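Local coordinates for protein SAG family member (Sag19) (Eimeria tenella, PDB 6ZZB) that is of unknown function but is a major surface antigen of a coccidian parasite, with a fold related to that of the CAP proteins, at residues V102-S107 against K121-L126; I128-D133 against C193-D198; F136-L141 against D204-Y209. All blocks are in the same frame, centred on the assembly; numbering follows the deposited sequence. Where two conformers were deposited one is given.

Contact 1 (V102-S107 against K121-L126)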
ATOM      1  N   VAL A 102      11.962  -0.930  -3.925  1.00 10.05           N
ATOM      2  CA  VAL A 102      13.431  -0.676  -3.819  1.00 10.03           C
ATOM      3  C   VAL A 102      13.656   0.795  -3.447  1.00 11.18           C
ATOM      4  O   VAL A 102      14.459   1.097  -2.552  1.00 11.11           O
ATOM      5  CB  VAL A 102      14.155  -1.089  -5.101  1.00 10.86           C
ATOM      6  CG1 VAL A 102      15.596  -0.554  -5.119  1.00 11.41           C
ATOM      7  CG2 VAL A 102      14.095  -2.602  -5.285  1.00 11.23           C
ATOM      8  N   THR A 103      13.004   1.713  -4.133  1.00 10.38           N
ATOM      9  CA  THR A 103      13.148   3.153  -3.845  1.00 10.49           C
ATOM     10  C   THR A 103      12.858   3.424  -2.375  1.00 10.65           C
ATOM     11  O   THR A 103      13.547   4.249  -1.730  1.00 12.06           O
ATOM     12  CB  THR A 103      12.246   4.007  -4.753  1.00 11.49           C
ATOM     13  OG1 THR A 103      12.665   3.774  -6.103  1.00 12.35           O
ATOM     14  CG2 THR A 103      12.296   5.481  -4.413  1.00 11.37           C
ATOM     15  N   LEU A 104      11.810   2.830  -1.819  1.00 10.01           N
ATOM     16  CA  LEU A 104      11.368   3.040  -0.431  1.00  9.79           C
ATOM     17  C   LEU A 104      12.330   2.375   0.563  1.00 10.20           C
ATOM     18  O   LEU A 104      12.512   2.952   1.655  1.00 10.97           O
ATOM     19  CB  LEU A 104       9.951   2.494  -0.254  1.00  9.98           C
ATOM     20  CG  LEU A 104       8.865   3.253  -1.019  1.00 10.04           C
ATOM     21  CD1 LEU A 104       7.544   2.532  -0.892  1.00 11.34           C
ATOM     22  CD2 LEU A 104       8.708   4.682  -0.527  1.00 10.67           C
ATOM     23  N   ALA A 105      12.880   1.208   0.257  1.00 10.58           N
ATOM     24  CA  ALA A 105      13.753   0.476   1.212  1.00 10.57           C
ATOM     25  C   ALA A 105      15.104   1.172   1.343  1.00 10.63           C
ATOM     26  O   ALA A 105      15.632   1.212   2.482  1.00 13.03           O
ATOM     27  CB  ALA A 105      13.974  -0.931   0.745  1.00 10.83           C
ATOM     28  N   GLY A 106      15.585   1.769   0.277  1.00 10.77           N
ATOM     29  CA  GLY A 106      16.902   2.417   0.211  1.00 11.29           C
ATOM     30  C   GLY A 106      17.746   1.874  -0.902  1.00 11.96           C
ATOM     31  O   GLY A 106      17.471   0.789  -1.430  1.00 13.63           O
ATOM     32  N   SER A 107      18.828   2.579  -1.229  1.00 12.30           N
ATOM     33  CA  SER A 107      19.672   2.284  -2.414  0.50 14.02           C
ATOM     34  C   SER A 107      20.880   1.421  -2.036  1.00 14.45           C
ATOM     35  O   SER A 107      21.633   1.096  -2.970  1.00 17.22           O
ATOM     36  CB  SER A 107      20.100   3.552  -3.087  0.50 15.11           C
ATOM     37  OG  SER A 107      19.010   4.147  -3.772  0.50 17.60           O
ATOM     38  N   LYS A 121       3.552   8.849   1.055  1.00 11.85           N
ATOM     39  CA  LYS A 121       3.451  10.315   0.898  1.00 13.70           C
ATOM     40  C   LYS A 121       3.723  10.720  -0.544  1.00 12.93           C
ATOM     41  O   LYS A 121       3.231  11.804  -0.954  1.00 14.55           O
ATOM     42  CB  LYS A 121       4.412  11.013   1.841  1.00 16.48           C
ATOM     43  CG  LYS A 121       5.861  10.891   1.475  1.00 19.47           C
ATOM     44  CD  LYS A 121       6.728  11.746   2.364  1.00 22.72           C
ATOM     45  CE  LYS A 121       8.182  11.630   1.995  1.00 24.03           C
ATOM     46  NZ  LYS A 121       9.007  12.475   2.890  1.00 27.29           N
ATOM     47  N   LYS A 122       4.493   9.936  -1.285  1.00 11.58           N
ATOM     48  CA  LYS A 122       4.830  10.237  -2.684  1.00 11.39           C
ATOM     49  C   LYS A 122       4.192   9.192  -3.610  1.00 11.86           C
ATOM     50  O   LYS A 122       3.522   9.580  -4.583  1.00 12.79           O
ATOM     51  CB  LYS A 122       6.338  10.283  -2.918  1.00 12.17           C
ATOM     52  CG  LYS A 122       6.741  10.446  -4.361  1.00 12.49           C
ATOM     53  CD  LYS A 122       8.214  10.711  -4.493  1.00 13.51           C
ATOM     54  CE  LYS A 122       8.644  10.981  -5.899  1.00 15.32           C
ATOM     55  NZ  LYS A 122      10.018  11.544  -5.842  1.00 16.16           N
ATOM     56  N   TYR A 123       4.439   7.914  -3.370  1.00 10.07           N
ATOM     57  CA  TYR A 123       3.970   6.793  -4.219  1.00 10.80           C
ATOM     58  C   TYR A 123       2.696   6.275  -3.583  1.00 10.15           C
ATOM     59  O   TYR A 123       2.766   5.683  -2.509  1.00  9.95           O
ATOM     60  CB  TYR A 123       5.037   5.704  -4.334  1.00 10.86           C
ATOM     61  CG  TYR A 123       6.304   6.220  -4.963  1.00 10.44           C
ATOM     62  CD1 TYR A 123       6.394   6.358  -6.337  1.00 11.04           C
ATOM     63  CD2 TYR A 123       7.415   6.536  -4.204  1.00 10.98           C
ATOM     64  CE1 TYR A 123       7.539   6.839  -6.940  1.00 12.05           C
ATOM     65  CE2 TYR A 123       8.567   7.032  -4.781  1.00 11.63           C
ATOM     66  CZ  TYR A 123       8.628   7.157  -6.149  1.00 12.63           C
ATOM     67  OH  TYR A 123       9.759   7.666  -6.717  1.00 14.23           O
ATOM     68  N   PRO A 124       1.508   6.543  -4.167  1.00  9.80           N
ATOM     69  CA  PRO A 124       0.264   6.135  -3.530  1.00  9.85           C
ATOM     70  C   PRO A 124       0.094   4.626  -3.590  1.00  9.78           C
ATOM     71  O   PRO A 124       0.223   4.041  -4.669  1.00  9.92           O
ATOM     72  CB  PRO A 124      -0.825   6.846  -4.327  1.00 11.69           C
ATOM     73  CG  PRO A 124      -0.203   7.190  -5.631  1.00 13.45           C
ATOM     74  CD  PRO A 124       1.289   7.260  -5.435  1.00 10.95           C
ATOM     75  N   GLY A 125      -0.100   4.010  -2.453  1.00  8.99           N
ATOM     76  CA  GLY A 125      -0.378   2.591  -2.374  1.00  9.31           C
ATOM     77  C   GLY A 125      -0.259   2.107  -0.964  1.00  8.81           C
ATOM     78  O   GLY A 125      -0.122   2.914  -0.021  1.00  9.52           O
ATOM     79  N   LEU A 126      -0.343   0.802  -0.797  1.00  8.53           N
ATOM     80  CA  LEU A 126      -0.087   0.110   0.483  1.00  8.66           C
ATOM     81  C   LEU A 126       1.414   0.002   0.694  1.00  8.54           C
ATOM     82  O   LEU A 126       2.149  -0.374  -0.228  1.00  8.77           O
ATOM     83  CB  LEU A 126      -0.784  -1.248   0.481  1.00  9.21           C
ATOM     84  CG  LEU A 126      -0.478  -2.183   1.646  1.00  9.57           C
ATOM     85  CD1 LEU A 126      -1.689  -3.063   1.926  1.00 10.58           C
ATOM     86  CD2 LEU A 126       0.783  -3.003   1.363  1.00  9.87           C
TER
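Y123 carries the loop side of this contact, and T103 and L104 receive it from the helix. The aromatic side chain leaves the backbone with CB toward the helix. CB itself rests against the ring of F207. At chi1 -61°, CG stands anti to the carbonyl carbon, and the ring runs out past the end of L104 to T103. Along the near side of the ring, CD2 of Y123 lies 4.3 Å from CD2 of L104. One atom further, CE2 of Y123 meets CG2 of T103 at 4.1 Å. OH of Y123 is also 4.1 Å from CG2 of T103. The same hydroxyl is satisfied by a hydrogen bond to E91 O. Both methyls approach the ring obliquely. One ring face carries CG of K122, 3.9 Å above the plane and offset toward the rim.

T103 and Y123 cross at about a right angle. With CG2 of T103 anti to the backbone N, its methyl meets Y123, and OG1, left beside N, bonds K99 O. L104 aims its CB less well, but its end comes nearer through CD2, while CD1 continues the chain.

The contact is apolar packing between the last turn of helix 97-105 and the loop that leads into strand 126-131. Beneath it runs strand 203-211, where L104 touches V205 and F207. Helix 175-183 packs on P124 and on L126, where the strand begins.

Contact 2 (I128-D133 against C193-D198)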
ATOM      1  N   ILE A 128       4.177  -1.544   3.619  1.00  9.83           N
ATOM      2  CA  ILE A 128       4.439  -2.279   4.879  1.00  9.92           C
ATOM      3  C   ILE A 128       5.919  -2.598   4.975  1.00 10.42           C
ATOM      4  O   ILE A 128       6.417  -3.470   4.260  1.00  9.58           O
ATOM      5  CB  ILE A 128       3.603  -3.557   4.994  1.00 10.60           C
ATOM      6  CG1 ILE A 128       2.111  -3.290   4.867  1.00 10.06           C
ATOM      7  CG2 ILE A 128       3.944  -4.264   6.289  1.00 11.12           C
ATOM      8  CD1 ILE A 128       1.248  -4.531   4.834  1.00 10.32           C
ATOM      9  N   PRO A 129       6.655  -1.925   5.869  1.00 11.11           N
ATOM     10  CA  PRO A 129       8.017  -2.354   6.178  1.00 11.98           C
ATOM     11  C   PRO A 129       7.985  -3.620   7.033  1.00 12.53           C
ATOM     12  O   PRO A 129       7.028  -3.832   7.769  1.00 13.30           O
ATOM     13  CB  PRO A 129       8.594  -1.183   6.969  1.00 13.33           C
ATOM     14  CG  PRO A 129       7.617  -0.043   6.785  1.00 14.51           C
ATOM     15  CD  PRO A 129       6.269  -0.708   6.594  1.00 12.38           C
ATOM     16  N   PHE A 130       8.991  -4.471   6.868  1.00 12.71           N
ATOM     17  CA  PHE A 130       9.126  -5.692   7.706  1.00 14.49           C
ATOM     18  C   PHE A 130      10.608  -5.938   7.908  1.00 15.47           C
ATOM     19  O   PHE A 130      11.436  -5.546   7.105  1.00 13.73           O
ATOM     20  CB  PHE A 130       8.349  -6.864   7.111  1.00 14.66           C
ATOM     21  CG  PHE A 130       8.747  -7.277   5.717  1.00 14.04           C
ATOM     22  CD1 PHE A 130       8.260  -6.592   4.609  1.00 12.94           C
ATOM     23  CD2 PHE A 130       9.556  -8.387   5.496  1.00 15.09           C
ATOM     24  CE1 PHE A 130       8.595  -6.988   3.319  1.00 13.37           C
ATOM     25  CE2 PHE A 130       9.887  -8.789   4.215  1.00 14.39           C
ATOM     26  CZ  PHE A 130       9.427  -8.082   3.120  1.00 14.31           C
ATOM     27  N   PRO A 131      11.016  -6.501   9.073  1.00 17.46           N
ATOM     28  CA  PRO A 131      12.434  -6.619   9.370  1.00 18.70           C
ATOM     29  C   PRO A 131      13.162  -7.504   8.359  1.00 17.00           C
ATOM     30  O   PRO A 131      12.612  -8.475   7.856  1.00 17.78           O
ATOM     31  CB  PRO A 131      12.488  -7.274  10.762  1.00 18.93           C
ATOM     32  CG  PRO A 131      11.095  -7.061  11.338  1.00 19.94           C
ATOM     33  CD  PRO A 131      10.162  -7.045  10.147  1.00 19.24           C
ATOM     34  N   HIS A 132      14.414  -7.153   8.109  1.00 18.43           N
ATOM     35  CA  HIS A 132      15.288  -7.842   7.131  1.00 19.67           C
ATOM     36  C   HIS A 132      15.462  -9.317   7.485  1.00 21.59           C
ATOM     37  O   HIS A 132      15.708 -10.093   6.575  1.00 21.35           O
ATOM     38  CB  HIS A 132      16.651  -7.170   7.026  1.00 20.46           C
ATOM     39  CG  HIS A 132      17.505  -7.359   8.239  1.00 21.50           C
ATOM     40  ND1 HIS A 132      17.353  -6.589   9.380  1.00 25.12           N
ATOM     41  CD2 HIS A 132      18.526  -8.218   8.480  1.00 22.86           C
ATOM     42  CE1 HIS A 132      18.250  -6.977  10.283  1.00 26.19           C
ATOM     43  NE2 HIS A 132      18.993  -7.934   9.735  1.00 24.47           N
ATOM     44  N   ASP A 133      15.344  -9.657   8.762  1.00 23.39           N
ATOM     45  CA  ASP A 133      15.682 -11.032   9.214  1.00 29.78           C
ATOM     46  C   ASP A 133      14.402 -11.863   9.339  1.00 32.00           C
ATOM     47  O   ASP A 133      14.490 -12.945   9.912  1.00 33.08           O
ATOM     48  CB  ASP A 133      16.540 -11.003  10.484  1.00 31.79           C
ATOM     49  CG  ASP A 133      16.011 -10.157  11.628  1.00 33.06           C
ATOM     50  OD1 ASP A 133      15.025  -9.441  11.430  1.00 32.47           O
ATOM     51  OD2 ASP A 133      16.606 -10.223  12.722  1.00 37.31           O
ATOM     52  N   CYS A 193       1.743  -5.851  -6.484  1.00  9.60           N
ATOM     53  CA  CYS A 193       2.506  -5.854  -5.223  1.00  9.88           C
ATOM     54  C   CYS A 193       3.924  -6.340  -5.477  1.00 10.42           C
ATOM     55  O   CYS A 193       4.151  -7.204  -6.330  1.00 10.37           O
ATOM     56  CB  CYS A 193       1.877  -6.784  -4.206  1.00 10.33           C
ATOM     57  SG  CYS A 193       0.205  -6.310  -3.661  1.00 12.82           S
ATOM     58  N   ALA A 194       4.873  -5.814  -4.718  1.00  9.59           N
ATOM     59  CA  ALA A 194       6.260  -6.268  -4.781  1.00 10.57           C
ATOM     60  C   ALA A 194       6.916  -6.021  -3.443  1.00 10.51           C
ATOM     61  O   ALA A 194       6.479  -5.115  -2.694  1.00 10.30           O
ATOM     62  CB  ALA A 194       7.011  -5.566  -5.883  1.00 10.83           C
ATOM     63  N   ALA A 195       7.941  -6.773  -3.119  1.00 10.33           N
ATOM     64  CA  ALA A 195       8.659  -6.569  -1.851  1.00 10.52           C
ATOM     65  C   ALA A 195      10.142  -6.730  -2.089  1.00 11.13           C
ATOM     66  O   ALA A 195      10.554  -7.619  -2.865  1.00 11.68           O
ATOM     67  CB  ALA A 195       8.212  -7.539  -0.806  1.00 11.23           C
ATOM     68  N   THR A 196      10.933  -5.917  -1.421  1.00 10.51           N
ATOM     69  CA  THR A 196      12.376  -6.220  -1.384  1.00 11.08           C
ATOM     70  C   THR A 196      12.606  -7.536  -0.651  1.00 12.47           C
ATOM     71  O   THR A 196      11.852  -7.900   0.251  1.00 12.81           O
ATOM     72  CB  THR A 196      13.170  -5.067  -0.781  1.00 11.17           C
ATOM     73  OG1 THR A 196      12.811  -4.866   0.577  1.00 11.17           O
ATOM     74  CG2 THR A 196      12.991  -3.786  -1.567  1.00 11.78           C
ATOM     75  N   LYS A 197      13.654  -8.249  -1.076  1.00 13.87           N
ATOM     76  CA  LYS A 197      13.840  -9.639  -0.611  1.00 16.96           C
ATOM     77  C   LYS A 197      15.183  -9.842   0.083  1.00 17.92           C
ATOM     78  O   LYS A 197      15.322 -10.879   0.733  1.00 22.04           O
ATOM     79  CB  LYS A 197      13.710 -10.614  -1.783  1.00 20.30           C
ATOM     80  CG  LYS A 197      14.768 -10.492  -2.868  1.00 24.23           C
ATOM     81  CD  LYS A 197      14.610 -11.487  -4.009  1.00 28.89           C
ATOM     82  CE  LYS A 197      15.446 -11.086  -5.199  1.00 33.62           C
ATOM     83  NZ  LYS A 197      15.221 -11.981  -6.355  1.00 37.43           N
ATOM     84  N   ASP A 198      16.122  -8.908  -0.006  1.00 15.86           N
ATOM     85  CA  ASP A 198      17.531  -9.242   0.326  1.00 16.28           C
ATOM     86  C   ASP A 198      18.190  -8.141   1.160  1.00 16.19           C
ATOM     87  O   ASP A 198      19.427  -8.200   1.324  1.00 16.43           O
ATOM     88  CB  ASP A 198      18.305  -9.566  -0.943  1.00 16.69           C
ATOM     89  CG  ASP A 198      18.433  -8.420  -1.912  1.00 17.43           C
ATOM     90  OD1 ASP A 198      17.760  -7.374  -1.677  1.00 16.43           O
ATOM     91  OD2 ASP A 198      19.188  -8.558  -2.896  1.00 20.36           O
TER
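OG1 of T196 is gripped twice by strand 203-211, through a hydrogen bond with OD1 of D204 and another with the backbone N of V205. D204 OD1 also bonds C199 N, so the carboxylate ties the threonine to the turn that follows. The carbonyl of T196, not its side chain, meets F130. T196 O lies 3.8 Å from CZ of F130 and approaches the ring obliquely.

A195 supplies the other part of the contact. Its CB points toward the opposite segment and reaches the edge of the phenyl ring, near the ring plane. It lies 4.1 Å from CZ and 4.2 Å from CE1 of F130. Only the far end of the ring is involved.

F130 and A195 belong to strands that do not pair with each other. Strand 203-211 runs between them and is antiparallel to both. F130 pairs with D204, I128 with L206, and A194 with F207. This is the core of the central sheet, consistent with the alpha-beta-alpha sandwich of CAP proteins. F130 therefore reaches across a whole strand.

Its first torsion allows this. At chi1 59°, CG sits between the backbone N and the carbonyl carbon. The ring projects across strand 203-211 toward A195, and I128 O lies at its edge, in its plane, 3.6 Å from CD1 of F130. L141, from helix 138-155, packs on F130.

Contact 3 (F136-L141 against D204-Y209)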
ATOM      1  N   PHE A 136       8.966 -13.333   4.561  1.00 22.45           N
ATOM      2  CA  PHE A 136       7.840 -12.584   3.933  1.00 19.71           C
ATOM      3  C   PHE A 136       6.581 -13.442   3.995  1.00 20.86           C
ATOM      4  O   PHE A 136       6.609 -14.585   3.498  1.00 22.56           O
ATOM      5  CB  PHE A 136       8.126 -12.239   2.465  1.00 17.97           C
ATOM      6  CG  PHE A 136       6.992 -11.537   1.771  1.00 15.43           C
ATOM      7  CD1 PHE A 136       6.789 -10.182   1.968  1.00 13.84           C
ATOM      8  CD2 PHE A 136       6.099 -12.199   0.950  1.00 14.49           C
ATOM      9  CE1 PHE A 136       5.740  -9.514   1.380  1.00 13.41           C
ATOM     10  CE2 PHE A 136       5.058 -11.538   0.341  1.00 14.71           C
ATOM     11  CZ  PHE A 136       4.881 -10.184   0.542  1.00 13.65           C
ATOM     12  N   ASN A 137       5.481 -12.919   4.564  1.00 18.50           N
ATOM     13  CA  ASN A 137       4.173 -13.601   4.621  1.00 19.17           C
ATOM     14  C   ASN A 137       3.111 -12.550   4.279  1.00 16.39           C
ATOM     15  O   ASN A 137       2.799 -11.747   5.165  1.00 16.58           O
ATOM     16  CB  ASN A 137       3.988 -14.233   5.999  1.00 21.36           C
ATOM     17  CG  ASN A 137       2.661 -14.927   6.201  1.00 22.50           C
ATOM     18  OD1 ASN A 137       1.727 -14.786   5.414  1.00 21.82           O
ATOM     19  ND2 ASN A 137       2.603 -15.737   7.251  1.00 27.65           N
ATOM     20  N   CYS A 138       2.673 -12.498   3.040  1.00 15.13           N
ATOM     21  CA  CYS A 138       1.778 -11.392   2.598  1.00 14.56           C
ATOM     22  C   CYS A 138       0.482 -11.460   3.409  1.00 15.81           C
ATOM     23  O   CYS A 138      -0.030 -10.411   3.837  1.00 13.63           O
ATOM     24  CB  CYS A 138       1.422 -11.381   1.119  1.00 14.57           C
ATOM     25  SG  CYS A 138       0.859  -9.713   0.699  1.00 14.15           S
ATOM     26  N   ASN A 139      -0.071 -12.651   3.628  1.00 15.92           N
ATOM     27  CA  ASN A 139      -1.306 -12.837   4.428  0.50 17.02           C
ATOM     28  C   ASN A 139      -1.149 -12.218   5.804  1.00 16.43           C
ATOM     29  O   ASN A 139      -2.032 -11.403   6.205  1.00 16.41           O
ATOM     30  CB  ASN A 139      -1.641 -14.309   4.612  0.50 17.91           C
ATOM     31  CG  ASN A 139      -2.188 -14.864   3.329  0.50 19.07           C
ATOM     32  OD1 ASN A 139      -2.288 -14.137   2.350  0.50 22.96           O
ATOM     33  ND2 ASN A 139      -2.534 -16.135   3.329  0.50 21.27           N
ATOM     34  N   ALA A 140      -0.074 -12.529   6.505  1.00 15.01           N
ATOM     35  CA  ALA A 140       0.145 -12.013   7.864  1.00 15.04           C
ATOM     36  C   ALA A 140       0.338 -10.490   7.798  1.00 14.80           C
ATOM     37  O   ALA A 140      -0.221  -9.783   8.633  1.00 15.17           O
ATOM     38  CB  ALA A 140       1.301 -12.679   8.549  1.00 16.82           C
ATOM     39  N   LEU A 141       1.167  -9.992   6.887  1.00 14.01           N
ATOM     40  CA  LEU A 141       1.464  -8.549   6.841  1.00 13.18           C
ATOM     41  C   LEU A 141       0.192  -7.767   6.527  1.00 12.66           C
ATOM     42  O   LEU A 141      -0.053  -6.720   7.210  1.00 11.69           O
ATOM     43  CB  LEU A 141       2.510  -8.289   5.773  1.00 13.12           C
ATOM     44  CG  LEU A 141       3.904  -8.816   6.109  1.00 14.12           C
ATOM     45  CD1 LEU A 141       4.794  -8.671   4.877  1.00 14.97           C
ATOM     46  CD2 LEU A 141       4.515  -8.111   7.300  1.00 15.25           C
ATOM     47  N   ASP A 204      13.069  -4.487   4.996  1.00 12.32           N
ATOM     48  CA  ASP A 204      12.492  -4.677   3.649  1.00 11.63           C
ATOM     49  C   ASP A 204      11.161  -3.921   3.590  1.00 11.31           C
ATOM     50  O   ASP A 204      10.557  -3.596   4.620  1.00 11.48           O
ATOM     51  CB  ASP A 204      12.322  -6.156   3.326  1.00 12.07           C
ATOM     52  CG  ASP A 204      13.620  -6.883   3.064  1.00 12.24           C
ATOM     53  OD1 ASP A 204      14.290  -6.564   2.089  1.00 12.12           O
ATOM     54  OD2 ASP A 204      13.946  -7.803   3.902  1.00 15.40           O
ATOM     55  N   VAL A 205      10.698  -3.709   2.374  1.00 10.12           N
ATOM     56  CA  VAL A 205       9.416  -2.994   2.132  1.00  9.93           C
ATOM     57  C   VAL A 205       8.548  -3.804   1.169  1.00  8.83           C
ATOM     58  O   VAL A 205       9.019  -4.172   0.086  1.00  9.75           O
ATOM     59  CB  VAL A 205       9.638  -1.582   1.576  1.00  9.46           C
ATOM     60  CG1 VAL A 205       8.337  -0.865   1.264  1.00 10.45           C
ATOM     61  CG2 VAL A 205      10.440  -0.756   2.581  1.00  9.95           C
ATOM     62  N   LEU A 206       7.287  -3.992   1.534  1.00  8.75           N
ATOM     63  CA  LEU A 206       6.195  -4.411   0.636  1.00  9.10           C
ATOM     64  C   LEU A 206       5.474  -3.174   0.162  1.00  8.74           C
ATOM     65  O   LEU A 206       5.033  -2.361   1.007  1.00  9.02           O
ATOM     66  CB  LEU A 206       5.252  -5.338   1.390  1.00  9.76           C
ATOM     67  CG  LEU A 206       3.935  -5.667   0.686  1.00 10.28           C
ATOM     68  CD1 LEU A 206       4.159  -6.466  -0.578  1.00  9.82           C
ATOM     69  CD2 LEU A 206       3.035  -6.435   1.623  1.00 10.56           C
ATOM     70  N   PHE A 207       5.304  -3.053  -1.143  1.00  8.83           N
ATOM     71  CA  PHE A 207       4.528  -1.969  -1.762  1.00  8.72           C
ATOM     72  C   PHE A 207       3.496  -2.586  -2.672  1.00  8.23           C
ATOM     73  O   PHE A 207       3.862  -3.399  -3.528  1.00  9.14           O
ATOM     74  CB  PHE A 207       5.431  -1.033  -2.548  1.00  8.77           C
ATOM     75  CG  PHE A 207       4.698   0.103  -3.198  1.00  8.89           C
ATOM     76  CD1 PHE A 207       4.210   1.123  -2.401  1.00  9.87           C
ATOM     77  CD2 PHE A 207       4.491   0.167  -4.569  1.00  9.94           C
ATOM     78  CE1 PHE A 207       3.518   2.182  -2.974  1.00 11.05           C
ATOM     79  CE2 PHE A 207       3.760   1.212  -5.114  1.00  9.99           C
ATOM     80  CZ  PHE A 207       3.303   2.211  -4.318  1.00 10.66           C
ATOM     81  N   CYS A 208       2.251  -2.172  -2.542  1.00  8.45           N
ATOM     82  CA  CYS A 208       1.187  -2.552  -3.491  1.00  8.68           C
ATOM     83  C   CYS A 208       0.608  -1.290  -4.107  1.00  9.25           C
ATOM     84  O   CYS A 208       0.120  -0.408  -3.379  1.00  8.98           O
ATOM     85  CB  CYS A 208       0.086  -3.338  -2.816  1.00  9.56           C
ATOM     86  SG  CYS A 208       0.543  -4.925  -2.095  1.00 10.53           S
ATOM     87  N   TYR A 209       0.623  -1.228  -5.430  1.00  9.05           N
ATOM     88  CA  TYR A 209       0.067  -0.113  -6.197  1.00  8.70           C
ATOM     89  C   TYR A 209      -1.320  -0.497  -6.684  1.00  8.77           C
ATOM     90  O   TYR A 209      -1.463  -1.534  -7.350  1.00  9.87           O
ATOM     91  CB  TYR A 209       0.949   0.249  -7.396  1.00  8.75           C
ATOM     92  CG  TYR A 209       0.459   1.497  -8.069  1.00  8.82           C
ATOM     93  CD1 TYR A 209       0.738   2.721  -7.510  1.00  9.50           C
ATOM     94  CD2 TYR A 209      -0.323   1.488  -9.207  1.00  9.62           C
ATOM     95  CE1 TYR A 209       0.240   3.892  -8.029  1.00  9.63           C
ATOM     96  CE2 TYR A 209      -0.787   2.650  -9.770  1.00 10.31           C
ATOM     97  CZ  TYR A 209      -0.484   3.868  -9.196  1.00  9.85           C
ATOM     98  OH  TYR A 209      -0.916   5.038  -9.736  1.00 10.11           O
TER
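The F136 ring takes a methyl of L206 at its edge and a backbone nitrogen over one face. CD1 of L206 lies near the ring plane, 3.9 Å from CZ of F136. The face is approached by N of C138, 3.7 Å above the plane and offset toward the rim. The F130 ring also meets this ring, with the two planes at about 55°.

L206 is the one strand residue on which three side chains converge. Its chi1 of 170° sets CG anti to the backbone N and sends the branch toward the other segment, CD2 to the helix start and CD1 to F136. CD2 of L206 lies 4.0 Å from SG of C138, 4.3 Å from CD1 of L141 and 4.1 Å from CE1 of F136. The F136 and L206 side chains cross at about a right angle. SG of C138 is held in place by its disulfide to C53, which ties this helix start to helix 50-61.

The start of the helix has a proper N-cap. OD1 of N137 accepts from N of A140 at 3.1 Å, with a nearly straight N-H...O angle of 166°. The donor sits well above the carbonyl plane of the asparagine. N137 O also accepts from L141 N.

Helix 138-155 thus begins over one side of the sheet at strand 203-211. L141 packs on I128 and F130 of strand 126-131. On the other side of strand 203-211, V205 and F207 pack on helix 97-105.

Contacts 2 and 3 lie on one sheet, which contact 1 joins through L126. Contacts 2 and 3 lie closest, with centres 7 Å apart, and their segments alternate along the chain. The disulfide C193 SG to C208 SG, 2.1 Å, joins them, and CD1 of I128 packs 3.5 Å from O of L141. Contact 1 closes before either of the others opens. Its centre is 12 Å from contact 2 and 13 Å from contact 3. It meets contact 2 where CB of A105 packs 3.8 Å from CG2 of T196. It meets contact 3 where L126 N lies 2.9 Å from C208 O, a probable hydrogen bond where the segment of contact 1 enters the sheet.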